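Local coordinates for uncharacterized protein (Staphylococcus aureus subsp. aureus, PDB 4H0A) that is of unknown function but belongs to the CAP family of cysteine-rich secretory proteins, joining a CAP domain to an N-terminal CAP-associated domain, at residues 90-95 / 174-179; 154-159 / 180-185; 233-238 / 317-322. All blocks are in the same frame, centred on the assembly; numbering follows the deposited sequence.

Contact 1 of 3, residues 90-95 / 174-179; sequences IVSVYA and KEMLAD
Val91 opens the contact with Met176 (selenomethionine, atom SE). It forms part of a classic beta bulge: both Val91 and Ser92 stand opposite Ser84 of the neighbouring strand 79-86, and both direct their CB toward helix 174-180. The branch that touches is CG2, set between the backbone N and the carbonyl carbon; it meets Met176 SE at 4.2 Å, the two side chains crossing at about a right angle. Val91 O comes to 4.0 Å from Met176 CB, a van der Waals contact.

At Ser92 it is the methylene rather than the hydroxyl that packs, with CB 3.9 Å from Met176 CG. The side chain of Ser92 lies near a bound 1,2-ethanediol, probably from the crystallisation liquor, and also rests on Arg170 and Leu172 of strand 166-172.

Met176 reaches both strand residues because its CG swings anti to its backbone N (chi1 -178°), placing CG over Ser92. The chain then bends at chi2 (79°), which leaves SE against Val91 CG2 while the terminal CE leads away from the strand. A backbone hydrogen bond between Val91 and Thr173, the residue just before the helix, ties the bulge to the helix start. The geometry is that of a short helix that follows strand 166-172 and packs over the end of one face of the antiparallel sheet, beside the start of strand 89-96.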
loop_
_atom_site.group_PDB
_atom_site.type_symbol
_atom_site.label_atom_id
_atom_site.label_comp_id
_atom_site.label_asym_id
_atom_site.label_seq_id
_atom_site.Cartn_x
_atom_site.Cartn_y
_atom_site.Cartn_z
ATOM N N ILE A 90 -18.593 -0.746 2.134
ATOM C CA ILE A 90 -17.251 -0.251 1.859
ATOM C C ILE A 90 -16.673 0.353 3.144
ATOM O O ILE A 90 -17.296 1.247 3.728
ATOM C CB ILE A 90 -17.270 0.779 0.707
ATOM C CG1 ILE A 90 -17.757 0.112 -0.615
ATOM C CG2 ILE A 90 -15.870 1.421 0.518
ATOM C CD1 ILE A 90 -18.164 1.143 -1.717
ATOM N N VAL A 91 -15.505 -0.141 3.594
ATOM C CA VAL A 91 -14.840 0.385 4.802
ATOM C C VAL A 91 -13.514 1.075 4.454
ATOM O O VAL A 91 -12.928 1.714 5.325
ATOM C CB VAL A 91 -14.612 -0.705 5.874
ATOM C CG1 VAL A 91 -15.943 -1.267 6.375
ATOM C CG2 VAL A 91 -13.713 -1.828 5.364
ATOM N N SER A 92 -13.019 0.923 3.214
ATOM C CA SER A 92 -11.759 1.530 2.826
ATOM C C SER A 92 -11.636 1.619 1.331
ATOM O O SER A 92 -12.118 0.726 0.630
ATOM C CB SER A 92 -10.599 0.701 3.365
ATOM O OG SER A 92 -9.350 1.238 2.978
ATOM N N VAL A 93 -10.970 2.681 0.842
ATOM C CA VAL A 93 -10.692 2.852 -0.582
ATOM C C VAL A 93 -9.300 3.419 -0.740
ATOM O O VAL A 93 -9.073 4.563 -0.351
ATOM C CB VAL A 93 -11.715 3.739 -1.346
ATOM C CG1 VAL A 93 -11.347 3.816 -2.839
ATOM C CG2 VAL A 93 -13.137 3.215 -1.178
ATOM N N TYR A 94 -8.376 2.638 -1.307
ATOM C CA TYR A 94 -7.049 3.125 -1.677
ATOM C C TYR A 94 -7.205 3.633 -3.110
ATOM O O TYR A 94 -7.727 2.886 -3.931
ATOM C CB TYR A 94 -5.997 2.004 -1.566
ATOM C CG TYR A 94 -4.680 2.378 -2.207
ATOM C CD1 TYR A 94 -3.758 3.174 -1.538
ATOM C CD2 TYR A 94 -4.402 2.023 -3.524
ATOM C CE1 TYR A 94 -2.563 3.561 -2.143
ATOM C CE2 TYR A 94 -3.225 2.424 -4.147
ATOM C CZ TYR A 94 -2.309 3.194 -3.454
ATOM O OH TYR A 94 -1.155 3.580 -4.079
ATOM N N ALA A 95 -6.824 4.878 -3.417
ATOM C CA ALA A 95 -7.007 5.402 -4.776
ATOM C C ALA A 95 -5.775 6.094 -5.285
ATOM O O ALA A 95 -5.146 6.845 -4.548
ATOM C CB ALA A 95 -8.171 6.385 -4.798
ATOM N N LYS A 174 -12.423 3.993 11.140
ATOM C CA LYS A 174 -11.606 3.734 12.322
ATOM C C LYS A 174 -11.398 2.209 12.578
ATOM O O LYS A 174 -10.317 1.817 13.019
ATOM C CB LYS A 174 -12.218 4.400 13.560
ATOM C CG LYS A 174 -13.624 3.954 13.942
ATOM C CD LYS A 174 -14.177 4.890 15.043
ATOM C CE LYS A 174 -15.613 4.592 15.388
ATOM N NZ LYS A 174 -15.763 3.331 16.151
ATOM N N GLU A 175 -12.368 1.348 12.223
ATOM C CA GLU A 175 -12.175 -0.098 12.468
ATOM C C GLU A 175 -11.175 -0.652 11.467
ATOM O O GLU A 175 -10.353 -1.463 11.880
ATOM C CB GLU A 175 -13.456 -0.969 12.548
ATOM C CG GLU A 175 -14.730 -0.398 11.968
ATOM C CD GLU A 175 -15.370 0.777 12.685
ATOM O OE1 GLU A 175 -15.595 0.696 13.914
ATOM O OE2 GLU A 175 -15.606 1.805 12.011
HETATM N N MSE A 176 -11.136 -0.153 10.201
HETATM C CA MSE A 176 -10.103 -0.618 9.272
HETATM C C MSE A 176 -8.741 -0.131 9.751
HETATM O O MSE A 176 -7.766 -0.875 9.702
HETATM C CB MSE A 176 -10.358 -0.119 7.825
HETATM C CG MSE A 176 -9.327 -0.619 6.821
HETATM SE SE MSE A 176 -9.714 -2.450 6.331
HETATM C CE MSE A 176 -8.466 -3.372 7.299
ATOM N N LEU A 177 -8.673 1.118 10.191
ATOM C CA LEU A 177 -7.433 1.703 10.682
ATOM C C LEU A 177 -6.882 0.897 11.890
ATOM O O LEU A 177 -5.691 0.601 11.924
ATOM C CB LEU A 177 -7.699 3.172 11.071
ATOM C CG LEU A 177 -6.511 4.076 11.276
ATOM C CD1 LEU A 177 -5.702 4.244 10.017
ATOM C CD2 LEU A 177 -6.974 5.444 11.738
ATOM N N ALA A 178 -7.748 0.479 12.826
ATOM C CA ALA A 178 -7.310 -0.343 13.971
ATOM C C ALA A 178 -6.818 -1.725 13.511
ATOM O O ALA A 178 -5.859 -2.262 14.067
ATOM C CB ALA A 178 -8.448 -0.525 14.963
ATOM N N ASP A 179 -7.469 -2.293 12.495
ATOM C CA ASP A 179 -7.089 -3.593 11.962
ATOM C C ASP A 179 -5.734 -3.507 11.218
ATOM O O ASP A 179 -4.855 -4.323 11.485
ATOM C CB ASP A 179 -8.199 -4.108 11.048
ATOM C CG ASP A 179 -8.067 -5.568 10.691
ATOM O OD1 ASP A 179 -7.398 -5.870 9.689
ATOM O OD2 ASP A 179 -8.654 -6.405 11.407
#

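Contact 2 of 3, residues 154-159 / 180-185; sequences YAQVYS and IEPYQL
Gln156 projects from strand 153-159 toward the turn that carries Pro182 and Tyr183, and its atoms can be followed outward one by one. CB lies 4.1 Å from Tyr183 OH, and CG is nearer, at 3.6 Å from that same oxygen. With CG beside the backbone N and the chain extended beyond it, the glutamine runs out antiparallel to the incoming tyrosine, whose OH lies alongside its methylenes. CD lies between Tyr183 OH, at 3.8 Å, and Pro182 CG, at 4.0 Å. From there the amide divides its work: OE1 accepts a hydrogen bond from Arg170 NE, while NE2 donates to Tyr183 OH at 3.1 Å, with an N-H...O angle of 165° and the oxygen only 12° out of the amide plane.

The setting is an antiparallel sheet in the CAP-associated N-terminal region. Strand 153-159 runs between 166-172, which supplies Arg170, and 145-150, whose Gln145 O receives the Tyr183 hydroxyl. The phenol oxygen is thus gripped twice, and Gln156 has a partner for each end of its amide, so its rotation is fixed.

NE2 also abuts Pro182, 3.4 Å from CG. Pro182 follows Glu181, which leaves the helix with positive phi, and its CB lies 4.2 Å above one face of the Tyr183 ring, displaced from the ring centre. The ring and the Gln156 amide planes stand 70° apart, and Phe135 meets the tyrosine edge-to-face.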
loop_
_atom_site.group_PDB
_atom_site.type_symbol
_atom_site.label_atom_id
_atom_site.label_comp_id
_atom_site.label_asym_id
_atom_site.label_seq_id
_atom_site.Cartn_x
_atom_site.Cartn_y
_atom_site.Cartn_z
ATOM N N TYR A 154 -11.505 8.648 8.139
ATOM C CA TYR A 154 -10.118 9.069 8.082
ATOM C C TYR A 154 -9.567 8.961 6.688
ATOM O O TYR A 154 -10.120 8.261 5.831
ATOM C CB TYR A 154 -9.269 8.212 9.033
ATOM C CG TYR A 154 -9.613 8.441 10.486
ATOM C CD1 TYR A 154 -10.694 7.797 11.076
ATOM C CD2 TYR A 154 -8.895 9.347 11.256
ATOM C CE1 TYR A 154 -11.035 8.026 12.407
ATOM C CE2 TYR A 154 -9.225 9.582 12.591
ATOM C CZ TYR A 154 -10.304 8.927 13.161
ATOM O OH TYR A 154 -10.663 9.140 14.470
ATOM N N ALA A 155 -8.464 9.655 6.465
ATOM C CA ALA A 155 -7.725 9.589 5.215
ATOM C C ALA A 155 -6.259 9.506 5.520
ATOM O O ALA A 155 -5.770 10.238 6.384
ATOM C CB ALA A 155 -8.004 10.801 4.342
ATOM N N GLN A 156 -5.567 8.592 4.850
ATOM C CA GLN A 156 -4.118 8.486 4.885
ATOM C C GLN A 156 -3.644 9.096 3.587
ATOM O O GLN A 156 -4.036 8.608 2.525
ATOM C CB GLN A 156 -3.663 7.040 5.017
ATOM C CG GLN A 156 -4.124 6.366 6.297
ATOM C CD GLN A 156 -3.485 5.017 6.356
ATOM O OE1 GLN A 156 -3.995 4.051 5.787
ATOM N NE2 GLN A 156 -2.256 4.967 6.844
ATOM N N VAL A 157 -2.886 10.195 3.654
ATOM C CA VAL A 157 -2.380 10.896 2.481
ATOM C C VAL A 157 -0.918 10.522 2.299
ATOM O O VAL A 157 -0.086 10.902 3.121
ATOM C CB VAL A 157 -2.564 12.427 2.626
ATOM C CG1 VAL A 157 -2.179 13.144 1.331
ATOM C CG2 VAL A 157 -3.997 12.755 3.028
ATOM N N TYR A 158 -0.606 9.799 1.221
ATOM C CA TYR A 158 0.754 9.347 0.936
ATOM C C TYR A 158 1.480 10.354 0.085
ATOM O O TYR A 158 1.002 10.670 -1.001
ATOM C CB TYR A 158 0.719 7.997 0.221
ATOM C CG TYR A 158 0.083 6.917 1.062
ATOM C CD1 TYR A 158 0.779 6.317 2.101
ATOM C CD2 TYR A 158 -1.232 6.516 0.842
ATOM C CE1 TYR A 158 0.197 5.321 2.885
ATOM C CE2 TYR A 158 -1.828 5.530 1.624
ATOM C CZ TYR A 158 -1.105 4.920 2.634
ATOM O OH TYR A 158 -1.700 3.935 3.383
ATOM N N SER A 159 2.624 10.857 0.564
ATOM C CA SER A 159 3.426 11.835 -0.180
ATOM C C SER A 159 4.807 11.324 -0.415
ATOM O O SER A 159 5.300 10.464 0.316
ATOM C CB SER A 159 3.529 13.167 0.554
ATOM O OG SER A 159 2.257 13.709 0.863
ATOM N N ILE A 180 -5.548 -2.513 10.332
ATOM C CA ILE A 180 -4.278 -2.339 9.609
ATOM C C ILE A 180 -3.173 -1.945 10.582
ATOM O O ILE A 180 -2.067 -2.471 10.462
ATOM C CB ILE A 180 -4.377 -1.290 8.457
ATOM C CG1 ILE A 180 -5.300 -1.797 7.357
ATOM C CG2 ILE A 180 -2.972 -0.952 7.883
ATOM C CD1 ILE A 180 -5.589 -0.803 6.243
ATOM N N GLU A 181 -3.465 -1.012 11.523
ATOM C CA GLU A 181 -2.500 -0.477 12.493
ATOM C C GLU A 181 -1.257 0.067 11.746
ATOM O O GLU A 181 -0.159 -0.460 11.914
ATOM C CB GLU A 181 -2.139 -1.587 13.505
ATOM C CG GLU A 181 -1.395 -1.114 14.740
ATOM C CD GLU A 181 -0.953 -2.254 15.637
ATOM O OE1 GLU A 181 -1.770 -3.172 15.879
ATOM O OE2 GLU A 181 0.206 -2.223 16.110
ATOM N N PRO A 182 -1.417 1.072 10.853
ATOM C CA PRO A 182 -0.257 1.540 10.067
ATOM C C PRO A 182 0.731 2.434 10.819
ATOM O O PRO A 182 1.773 2.770 10.250
ATOM C CB PRO A 182 -0.887 2.285 8.883
ATOM C CG PRO A 182 -2.322 2.480 9.216
ATOM C CD PRO A 182 -2.645 1.817 10.516
ATOM N N TYR A 183 0.429 2.821 12.071
ATOM C CA TYR A 183 1.313 3.643 12.887
ATOM C C TYR A 183 1.587 2.938 14.202
ATOM O O TYR A 183 0.867 2.007 14.584
ATOM C CB TYR A 183 0.689 5.019 13.145
ATOM C CG TYR A 183 0.100 5.665 11.915
ATOM C CD1 TYR A 183 0.897 6.373 11.027
ATOM C CD2 TYR A 183 -1.257 5.556 11.628
ATOM C CE1 TYR A 183 0.363 6.964 9.887
ATOM C CE2 TYR A 183 -1.804 6.144 10.490
ATOM C CZ TYR A 183 -0.990 6.848 9.623
ATOM O OH TYR A 183 -1.548 7.454 8.526
ATOM N N GLN A 184 2.639 3.372 14.890
ATOM C CA GLN A 184 3.003 2.810 16.182
ATOM C C GLN A 184 1.923 3.151 17.197
ATOM O O GLN A 184 1.468 4.295 17.246
ATOM C CB GLN A 184 4.369 3.358 16.643
ATOM C CG GLN A 184 4.940 2.649 17.871
ATOM C CD GLN A 184 6.308 3.172 18.250
ATOM O OE1 GLN A 184 6.732 4.259 17.835
ATOM N NE2 GLN A 184 7.023 2.419 19.073
ATOM N N LEU A 185 1.503 2.163 17.994
ATOM C CA LEU A 185 0.492 2.384 19.023
ATOM C C LEU A 185 1.137 2.859 20.305
ATOM O O LEU A 185 2.260 2.461 20.616
ATOM C CB LEU A 185 -0.294 1.095 19.314
ATOM C CG LEU A 185 -1.309 0.651 18.276
ATOM C CD1 LEU A 185 -1.751 -0.772 18.550
ATOM C CD2 LEU A 185 -2.527 1.568 18.266
#

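Contact 3 of 3, residues 233-238 / 317-322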
loop_
_atom_site.group_PDB
_atom_site.type_symbol
_atom_site.label_atom_id
_atom_site.label_comp_id
_atom_site.label_asym_id
_atom_site.label_seq_id
_atom_site.Cartn_x
_atom_site.Cartn_y
_atom_site.Cartn_z
ATOM N N HIS A 233 9.907 -17.000 -9.033
ATOM C CA HIS A 233 10.360 -18.294 -8.499
ATOM C C HIS A 233 11.568 -18.084 -7.606
ATOM O O HIS A 233 11.638 -18.647 -6.507
ATOM C CB HIS A 233 10.708 -19.283 -9.637
ATOM C CG HIS A 233 11.496 -20.484 -9.201
ATOM N ND1 HIS A 233 12.875 -20.521 -9.311
ATOM C CD2 HIS A 233 11.071 -21.657 -8.678
ATOM C CE1 HIS A 233 13.244 -21.707 -8.855
ATOM N NE2 HIS A 233 12.191 -22.428 -8.471
ATOM N N ILE A 234 12.537 -17.289 -8.091
ATOM C CA ILE A 234 13.753 -16.994 -7.332
ATOM C C ILE A 234 13.364 -16.262 -6.029
ATOM O O ILE A 234 13.865 -16.619 -4.971
ATOM C CB ILE A 234 14.767 -16.173 -8.185
ATOM C CG1 ILE A 234 15.380 -17.061 -9.291
ATOM C CG2 ILE A 234 15.869 -15.557 -7.303
ATOM C CD1 ILE A 234 16.022 -16.292 -10.457
ATOM N N ALA A 235 12.456 -15.267 -6.112
ATOM C CA ALA A 235 11.993 -14.507 -4.940
ATOM C C ALA A 235 11.350 -15.411 -3.893
ATOM O O ALA A 235 11.615 -15.251 -2.703
ATOM C CB ALA A 235 10.990 -13.440 -5.360
ATOM N N SER A 236 10.523 -16.364 -4.340
ATOM C CA SER A 236 9.861 -17.311 -3.454
ATOM C C SER A 236 10.877 -18.230 -2.766
ATOM O O SER A 236 10.777 -18.420 -1.555
ATOM C CB SER A 236 8.827 -18.129 -4.223
ATOM O OG SER A 236 8.206 -19.089 -3.389
ATOM N N ASN A 237 11.849 -18.787 -3.521
ATOM C CA ASN A 237 12.900 -19.638 -2.938
ATOM C C ASN A 237 13.794 -18.851 -2.021
ATOM O O ASN A 237 14.162 -19.353 -0.957
ATOM C CB ASN A 237 13.771 -20.299 -4.020
ATOM C CG ASN A 237 13.200 -21.574 -4.553
ATOM O OD1 ASN A 237 12.375 -22.222 -3.913
ATOM N ND2 ASN A 237 13.629 -21.978 -5.733
ATOM N N ASN A 238 14.150 -17.624 -2.417
ATOM C CA ASN A 238 15.013 -16.772 -1.599
ATOM C C ASN A 238 14.314 -16.452 -0.287
ATOM O O ASN A 238 14.930 -16.521 0.773
ATOM C CB ASN A 238 15.384 -15.483 -2.350
ATOM C CG ASN A 238 16.500 -14.687 -1.741
ATOM O OD1 ASN A 238 17.240 -15.152 -0.865
ATOM N ND2 ASN A 238 16.682 -13.477 -2.238
ATOM N N SER A 317 8.749 -9.559 -0.808
ATOM C CA SER A 317 10.015 -9.482 -1.548
ATOM C C SER A 317 9.733 -9.134 -2.998
ATOM O O SER A 317 8.826 -9.724 -3.575
ATOM C CB SER A 317 10.760 -10.808 -1.465
ATOM O OG SER A 317 11.844 -10.850 -2.379
ATOM N N LEU A 318 10.498 -8.192 -3.591
ATOM C CA LEU A 318 10.328 -7.811 -4.995
ATOM C C LEU A 318 11.691 -7.652 -5.639
ATOM O O LEU A 318 12.454 -6.766 -5.252
ATOM C CB LEU A 318 9.512 -6.510 -5.116
ATOM C CG LEU A 318 9.010 -6.131 -6.523
ATOM C CD1 LEU A 318 8.093 -7.226 -7.118
ATOM C CD2 LEU A 318 8.260 -4.812 -6.489
ATOM N N ILE A 319 12.007 -8.529 -6.605
ATOM C CA ILE A 319 13.273 -8.509 -7.338
ATOM C C ILE A 319 13.054 -7.721 -8.615
ATOM O O ILE A 319 12.039 -7.922 -9.275
ATOM C CB ILE A 319 13.768 -9.949 -7.625
ATOM C CG1 ILE A 319 14.026 -10.697 -6.297
ATOM C CG2 ILE A 319 15.037 -9.929 -8.501
ATOM C CD1 ILE A 319 14.282 -12.145 -6.431
ATOM N N PHE A 320 14.004 -6.844 -8.969
ATOM C CA PHE A 320 13.965 -6.033 -10.193
ATOM C C PHE A 320 15.045 -6.493 -11.131
ATOM O O PHE A 320 16.086 -6.956 -10.672
ATOM C CB PHE A 320 14.183 -4.545 -9.886
ATOM C CG PHE A 320 13.320 -4.008 -8.781
ATOM C CD1 PHE A 320 13.711 -4.124 -7.456
ATOM C CD2 PHE A 320 12.091 -3.431 -9.059
ATOM C CE1 PHE A 320 12.899 -3.660 -6.434
ATOM C CE2 PHE A 320 11.285 -2.954 -8.038
ATOM C CZ PHE A 320 11.699 -3.065 -6.731
ATOM N N LEU A 321 14.835 -6.316 -12.439
ATOM C CA LEU A 321 15.819 -6.737 -13.425
ATOM C C LEU A 321 15.831 -5.855 -14.658
ATOM O O LEU A 321 14.780 -5.436 -15.147
ATOM C CB LEU A 321 15.487 -8.172 -13.848
ATOM C CG LEU A 321 16.624 -9.001 -14.426
ATOM C CD1 LEU A 321 17.512 -9.548 -13.312
ATOM C CD2 LEU A 321 16.082 -10.129 -15.290
ATOM N N GLU A 322 17.038 -5.590 -15.168
ATOM C CA GLU A 322 17.260 -4.917 -16.435
ATOM C C GLU A 322 17.774 -5.995 -17.369
ATOM O O GLU A 322 18.879 -6.495 -17.148
ATOM C CB GLU A 322 18.263 -3.757 -16.298
ATOM C CG GLU A 322 18.729 -3.191 -17.635
ATOM C CD GLU A 322 19.762 -2.086 -17.574
ATOM O OE1 GLU A 322 20.475 -1.980 -16.548
ATOM O OE2 GLU A 322 19.906 -1.369 -18.590
#
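Ala235 and Ile319 meet without any planar group between them; the flat groups lie at the margins of the contact. The Asn238 carboxamide packs on Gln273 of strand 270-277 and Gln260 of helix 254-263, its ND2 staying 5.0 Å from Ile319 CD1. The Phe320 ring belongs to the other side of the strand, where it meets the ring of Tyr304 with the planes at about 15°.

The contact itself is aliphatic and centres on the terminal methyl of Ile319. With CG1 beside the backbone N and chi2 extended (170°), CD1 is carried out from the strand to the helix surface, where it lies 3.6 Å from Ala235 CA and 3.7 Å from Ala235 CB. The methyl therefore rests on the helix backbone itself, which is accessible because the alanine side chain is so short. On its flank, Ile234 CG2 reaches Ile319 CD1 at 3.9 Å, the two isoleucines crossing at about a right angle; Leu257 and Leu261 of helix 254-263 extend this apolar layer.

Two residues earlier on the strand, Ser317 also directs its CB toward the helix, and its OG passes 4.0 Å from Ala235 CB. That hydroxyl is buried, but its polar need is met by a hydrogen bond with Gln273 NE2 on the adjacent strand 270-277. Leu318, between the two, turns away onto Met307.

The segment axes approach to 8.4 Å with their directions 138° apart, so segment 233-238 runs oblique to the strand, roughly antiparallel, within the alpha-beta-alpha sandwich characteristic of CAP domains.

All three contacts are buried, but they serve two different parts of the chain. Contacts 1 and 2 lie 10 Å apart, centre to centre, in the CAP-associated N-terminal region; they touch through Leu177 O and Pro182 CD, at 3.6 Å, and both reach the same antiparallel sheet. Helix 174-180 leads from one straight into the turn of the other, and their segments alternate along the chain. Contact 3 belongs to the CAP domain, on the opposite side of the chain's centre, with its own mixed sheet. Helix meets strand mainly by van der Waals packing in contacts 1 and 3, whereas contact 2, between strand and turn, relies on a buried amide-phenol hydrogen bond.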